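Long-range contacts in cyanuric acid amidohydrolase (PDB 4NQ3), which hydrolyses the s-triazine ring of cyanuric acid to 1-carboxybiuret, which spontaneously loses carbon dioxide to give biuret, a step in atrazine degradation: residues F50-A55 and G228-G233; Q154-L159 and S224-I229. One frame throughout, in Å; residues are numbered along the deposited sequence.

Contact 1 (F50-A55 and G228-G233). With BR8 (barbituric acid), chain C.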
loop_
_atom_site.group_PDB
_atom_site.type_symbol
_atom_site.label_atom_id
_atom_site.label_comp_id
_atom_site.label_asym_id
_atom_site.label_seq_id
_atom_site.Cartn_x
_atom_site.Cartn_y
_atom_site.Cartn_z
ATOM N N PHE A 50 8.645 4.931 -10.976
ATOM C CA PHE A 50 9.063 5.755 -12.100
ATOM C C PHE A 50 9.773 7.016 -11.638
ATOM O O PHE A 50 10.178 7.841 -12.468
ATOM C CB PHE A 50 7.863 6.096 -12.985
ATOM C CG PHE A 50 7.149 4.889 -13.455
ATOM C CD1 PHE A 50 7.675 4.125 -14.503
ATOM C CD2 PHE A 50 6.002 4.447 -12.797
ATOM C CE1 PHE A 50 7.036 2.955 -14.919
ATOM C CE2 PHE A 50 5.352 3.275 -13.212
ATOM C CZ PHE A 50 5.870 2.529 -14.259
ATOM N N SER A 51 9.954 7.166 -10.328
ATOM C CA SER A 51 10.723 8.299 -9.878
ATOM C C SER A 51 12.174 8.122 -10.353
ATOM O O SER A 51 12.851 9.097 -10.653
ATOM C CB SER A 51 10.633 8.447 -8.366
ATOM O OG SER A 51 11.379 7.443 -7.705
ATOM N N ARG A 52 12.622 6.871 -10.472
ATOM C CA ARG A 52 13.979 6.545 -10.915
ATOM C C ARG A 52 14.210 7.050 -12.335
ATOM O O ARG A 52 15.160 7.787 -12.600
ATOM C CB ARG A 52 14.231 5.026 -10.860
ATOM C CG ARG A 52 14.322 4.445 -9.450
ATOM C CD ARG A 52 14.569 2.947 -9.433
ATOM N NE ARG A 52 13.615 2.254 -10.278
ATOM C CZ ARG A 52 12.826 1.267 -9.883
ATOM N NH1 ARG A 52 12.880 0.832 -8.632
ATOM N NH2 ARG A 52 11.995 0.706 -10.744
ATOM N N GLY A 53 13.351 6.610 -13.254
ATOM C CA GLY A 53 13.479 6.978 -14.649
ATOM C C GLY A 53 13.310 8.467 -14.857
ATOM O O GLY A 53 14.023 9.075 -15.672
ATOM N N PHE A 54 12.405 9.055 -14.083
ATOM C CA PHE A 54 12.173 10.495 -14.100
ATOM C C PHE A 54 13.450 11.270 -13.723
ATOM O O PHE A 54 13.822 12.225 -14.401
ATOM C CB PHE A 54 11.015 10.833 -13.147
ATOM C CG PHE A 54 10.438 12.199 -13.333
ATOM C CD1 PHE A 54 10.765 12.971 -14.436
ATOM C CD2 PHE A 54 9.547 12.711 -12.419
ATOM C CE1 PHE A 54 10.217 14.240 -14.613
ATOM C CE2 PHE A 54 9.001 13.975 -12.604
ATOM C CZ PHE A 54 9.345 14.735 -13.694
ATOM N N ALA A 55 14.132 10.856 -12.652
ATOM C CA ALA A 55 15.392 11.501 -12.265
ATOM C C ALA A 55 16.454 11.312 -13.357
ATOM O O ALA A 55 17.239 12.219 -13.633
ATOM C CB ALA A 55 15.898 10.955 -10.953
ATOM N N GLY A 228 16.204 -1.779 -11.422
ATOM C CA GLY A 228 15.306 -0.735 -11.853
ATOM C C GLY A 228 14.661 -1.025 -13.189
ATOM O O GLY A 228 15.215 -1.719 -14.027
ATOM N N ILE A 229 13.471 -0.486 -13.392
ATOM C CA ILE A 229 12.733 -0.740 -14.620
ATOM C C ILE A 229 13.273 0.072 -15.782
ATOM O O ILE A 229 12.950 -0.208 -16.939
ATOM C CB ILE A 229 11.228 -0.432 -14.435
ATOM C CG1 ILE A 229 10.414 -0.935 -15.619
ATOM C CG2 ILE A 229 10.999 1.043 -14.240
ATOM C CD1 ILE A 229 8.925 -0.877 -15.335
ATOM N N GLU A 230 14.115 1.059 -15.483
ATOM C CA GLU A 230 14.485 2.073 -16.476
ATOM C C GLU A 230 15.753 1.810 -17.285
ATOM O O GLU A 230 16.200 2.691 -18.005
ATOM C CB GLU A 230 14.653 3.434 -15.795
ATOM C CG GLU A 230 15.789 3.528 -14.761
ATOM C CD GLU A 230 15.349 2.972 -13.397
ATOM O OE1 GLU A 230 14.136 2.689 -13.269
ATOM O OE2 GLU A 230 16.173 2.874 -12.448
ATOM N N LEU A 231 16.376 0.648 -17.153
ATOM C CA LEU A 231 17.527 0.378 -18.006
ATOM C C LEU A 231 17.527 -1.073 -18.464
ATOM O O LEU A 231 16.991 -1.923 -17.774
ATOM C CB LEU A 231 18.824 0.712 -17.269
ATOM C CG LEU A 231 19.404 -0.280 -16.249
ATOM C CD1 LEU A 231 20.803 0.130 -15.906
ATOM C CD2 LEU A 231 18.601 -0.324 -15.005
ATOM N N LEU A 232 18.151 -1.370 -19.597
ATOM C CA LEU A 232 18.188 -2.755 -20.049
ATOM C C LEU A 232 19.533 -3.426 -19.795
ATOM O O LEU A 232 19.630 -4.656 -19.860
ATOM C CB LEU A 232 17.834 -2.848 -21.529
ATOM C CG LEU A 232 16.407 -2.382 -21.797
ATOM C CD1 LEU A 232 16.122 -2.544 -23.262
ATOM C CD2 LEU A 232 15.381 -3.147 -20.919
ATOM N N GLY A 233 20.553 -2.613 -19.508
ATOM C CA GLY A 233 21.885 -3.097 -19.146
ATOM C C GLY A 233 22.295 -2.826 -17.696
ATOM O O GLY A 233 21.456 -2.860 -16.779
HETATM N N1 BR8 C . 15.823 -0.812 -6.525
HETATM C C2 BR8 C . 15.503 0.396 -6.009
HETATM O O2 BR8 C . 14.982 1.213 -6.744
HETATM N N3 BR8 C . 15.750 0.678 -4.696
HETATM C C4 BR8 C . 16.342 -0.273 -3.826
HETATM O O4 BR8 C . 16.543 0.014 -2.650
HETATM C C5 BR8 C . 16.790 -1.660 -4.294
HETATM C C6 BR8 C . 16.431 -1.808 -5.766
HETATM O O8 BR8 C . 16.675 -2.852 -6.328
HETATM O O HOH W 1 11.904 3.956 -13.516
#
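R52 and E230 meet because both side chains fold: the arginine sets CG anti to its own carbonyl carbon (chi1 -70°) and bends at chi3, whereas the glutamate holds CG between its backbone N and carbonyl carbon (chi1 64°) and bends at chi2. They cross at about a right angle, with the carboxylate set against CB and NE of the arginine. NE donates to OE1 of E230 at 3.1 Å in a salt bridge that uses the syn lone pair, the oxygen lying 16° out of the guanidinium plane. NH1 donates a hydrogen bond to O2 of barbituric acid at 2.9 Å. The CA of G228 sits over one guanidinium face, 3.7 Å from CZ of R52, and CG2 of I229 lies in plane at the edge beside NH2. The backbone oxygens of C46 and, weakly, V47 also accept from it.

OE1 of E230 also takes a bond from a water 2.6 Å away, and that water accepts from N of G53 at 3.0 Å, linking the carboxylate to the first turn of helix 51-67. CA of G53 lies 3.9 Å from CB of E230. Farther out, CE1 of F50 and CD1 of I229 make a looser apolar contact. With a leucine in place of this arginine, O2 of the ligand would probably lose this donor and E230 its ionic mate on the helix.

The arrangement illustrates a pocket built between repeats: an arginine assigned to the first repeating unit, salt-bridged to a loop of the second, joins R188 and R314 around the ring in the threefold-symmetric active site of the cyclic amide hydrolases.

Contact 2 (Q154-L159 and S224-I229). With BR8 (barbituric acid), chain C.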
loop_
_atom_site.group_PDB
_atom_site.type_symbol
_atom_site.label_atom_id
_atom_site.label_comp_id
_atom_site.label_asym_id
_atom_site.label_seq_id
_atom_site.Cartn_x
_atom_site.Cartn_y
_atom_site.Cartn_z
ATOM N N GLN A 154 29.009 -0.530 -6.563
ATOM C CA GLN A 154 27.603 -0.250 -6.833
ATOM C C GLN A 154 27.242 -0.748 -8.221
ATOM O O GLN A 154 27.962 -0.497 -9.152
ATOM C CB GLN A 154 27.340 1.249 -6.698
ATOM C CG GLN A 154 25.922 1.672 -6.912
ATOM C CD GLN A 154 24.983 1.006 -5.951
ATOM O OE1 GLN A 154 25.142 1.094 -4.731
ATOM N NE2 GLN A 154 24.000 0.304 -6.494
ATOM N N VAL A 155 26.144 -1.468 -8.357
ATOM C CA VAL A 155 25.684 -1.905 -9.663
ATOM C C VAL A 155 24.204 -1.572 -9.824
ATOM O O VAL A 155 23.401 -1.829 -8.928
ATOM C CB VAL A 155 25.907 -3.413 -9.880
ATOM C CG1 VAL A 155 25.128 -3.922 -11.090
ATOM C CG2 VAL A 155 27.358 -3.675 -10.059
ATOM N N LYS A 156 23.857 -0.981 -10.962
ATOM C CA LYS A 156 22.471 -0.763 -11.315
ATOM C C LYS A 156 22.098 -1.833 -12.320
ATOM O O LYS A 156 22.753 -1.954 -13.352
ATOM C CB LYS A 156 22.271 0.620 -11.909
ATOM C CG LYS A 156 20.820 0.969 -12.134
ATOM C CD LYS A 156 20.176 1.279 -10.841
ATOM C CE LYS A 156 18.697 0.985 -10.857
ATOM N NZ LYS A 156 18.097 1.126 -9.491
ATOM N N CYS A 157 21.089 -2.644 -12.016
ATOM C CA CYS A 157 20.755 -3.753 -12.912
ATOM C C CYS A 157 19.287 -3.733 -13.305
ATOM O O CYS A 157 18.472 -3.116 -12.632
ATOM C CB CYS A 157 21.075 -5.090 -12.253
ATOM S SG CYS A 157 20.256 -5.241 -10.632
ATOM N N PRO A 158 18.936 -4.465 -14.366
ATOM C CA PRO A 158 17.579 -4.427 -14.909
ATOM C C PRO A 158 16.630 -5.309 -14.128
ATOM O O PRO A 158 17.033 -5.807 -13.074
ATOM C CB PRO A 158 17.767 -4.939 -16.343
ATOM C CG PRO A 158 18.936 -5.810 -16.270
ATOM C CD PRO A 158 19.857 -5.193 -15.256
ATOM N N LEU A 159 15.388 -5.441 -14.601
ATOM C CA LEU A 159 14.410 -6.345 -13.999
ATOM C C LEU A 159 13.447 -6.800 -15.078
ATOM O O LEU A 159 13.543 -6.356 -16.218
ATOM C CB LEU A 159 13.660 -5.664 -12.853
ATOM C CG LEU A 159 12.906 -4.361 -13.178
ATOM C CD1 LEU A 159 11.624 -4.630 -13.958
ATOM C CD2 LEU A 159 12.608 -3.586 -11.928
ATOM N N SER A 224 26.973 -3.996 -3.883
ATOM C CA SER A 224 25.737 -3.286 -3.603
ATOM C C SER A 224 24.913 -3.143 -4.887
ATOM O O SER A 224 25.252 -2.377 -5.767
ATOM C CB SER A 224 26.024 -1.931 -2.994
ATOM O OG SER A 224 24.827 -1.186 -2.894
ATOM N N CYS A 225 23.832 -3.902 -5.001
ATOM C CA CYS A 225 23.071 -3.931 -6.243
ATOM C C CYS A 225 21.677 -3.355 -6.117
ATOM O O CYS A 225 20.972 -3.607 -5.141
ATOM C CB CYS A 225 23.004 -5.353 -6.738
ATOM S SG CYS A 225 24.674 -5.974 -6.869
ATOM N N SER A 226 21.294 -2.578 -7.118
ATOM C CA SER A 226 20.022 -1.876 -7.140
ATOM C C SER A 226 19.377 -2.091 -8.510
ATOM O O SER A 226 19.984 -1.805 -9.556
ATOM C CB SER A 226 20.237 -0.390 -6.850
ATOM O OG SER A 226 19.033 0.336 -6.933
ATOM N N SER A 227 18.165 -2.636 -8.502
ATOM C CA SER A 227 17.484 -3.020 -9.729
ATOM C C SER A 227 16.514 -1.900 -10.139
ATOM O O SER A 227 16.068 -1.132 -9.304
ATOM C CB SER A 227 16.770 -4.359 -9.524
ATOM O OG SER A 227 16.213 -4.873 -10.722
ATOM N N GLY A 228 16.204 -1.779 -11.422
ATOM C CA GLY A 228 15.306 -0.735 -11.853
ATOM C C GLY A 228 14.661 -1.025 -13.189
ATOM O O GLY A 228 15.215 -1.719 -14.027
ATOM N N ILE A 229 13.471 -0.486 -13.392
ATOM C CA ILE A 229 12.733 -0.740 -14.620
ATOM C C ILE A 229 13.273 0.072 -15.782
ATOM O O ILE A 229 12.950 -0.208 -16.939
ATOM C CB ILE A 229 11.228 -0.432 -14.435
ATOM C CG1 ILE A 229 10.414 -0.935 -15.619
ATOM C CG2 ILE A 229 10.999 1.043 -14.240
ATOM C CD1 ILE A 229 8.925 -0.877 -15.335
HETATM N N1 BR8 C . 15.823 -0.812 -6.525
HETATM C C2 BR8 C . 15.503 0.396 -6.009
HETATM O O2 BR8 C . 14.982 1.213 -6.744
HETATM N N3 BR8 C . 15.750 0.678 -4.696
HETATM C C4 BR8 C . 16.342 -0.273 -3.826
HETATM O O4 BR8 C . 16.543 0.014 -2.650
HETATM C C5 BR8 C . 16.790 -1.660 -4.294
HETATM C C6 BR8 C . 16.431 -1.808 -5.766
HETATM O O8 BR8 C . 16.675 -2.852 -6.328
HETATM O O HOH W 2 22.354 -0.226 -4.017
HETATM O O HOH W 3 15.197 -2.875 -16.298
#
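S224 takes part in the parallel pairing of strands 150-157 and 223-227, its backbone O accepting from N of V155 at 2.9 Å. Its OG is joined to NE2 of Q154 by a water, which the glutamine amide meets because its chain bends at chi2 and turns back toward the neighbouring strand. On the other sheet face, SG of C225 packs against CB of V155.

At S226 the ladder continues, N donating to O of V155 and O accepting from N of C157 at 2.8 Å. OG stands anti to the backbone N (chi1 177°) and accepts a hydrogen bond from NZ of K156 at 2.8 Å. The lysine, bent at chi2 (75°), comes across the strand with CD and CE packed against O of S226.

S227 turns its backbone to the ligand: its N donates to O8 of barbituric acid at 2.6 Å, and its O accepts from N1 of the same molecule at 2.8 Å, besides a weak bond from NZ of K156. Its OG, on the sheet face shared with C157 and away from the side chain of S226, donates to O of P158 at 2.7 Å from well above the carbonyl plane. N of G228 then bonds to O of C157, and CD2 of L159 lies against the peptide leading into I229.

Chemically, the bond from K156 to the nucleophile S226 constitutes a Ser-Lys dyad, while the adjoining main chain clasps the ligand beside that hydroxyl, consistent with attack on a ring carbonyl.

In the fold
Contacts 1 and 2 share G228 and I229, and their centres lie about 9 Å apart. Strand 223-227 brings the nucleophile to the pocket, and the chain leaving it turns at once to meet the helix of the first repeating unit, so one continuous run serves both. The lysine of contact 2 passes close to the glutamate of contact 1: OE2 of E230 is 3.5 Å from CE of K156, and its ion pair with NZ is long and weak. O of L231 also packs on CB of P158, 3.4 Å away. Barbituric acid touches both contacts, while G80, R188, R314 and G334 also hydrogen-bond to it, so that all three repeats contribute.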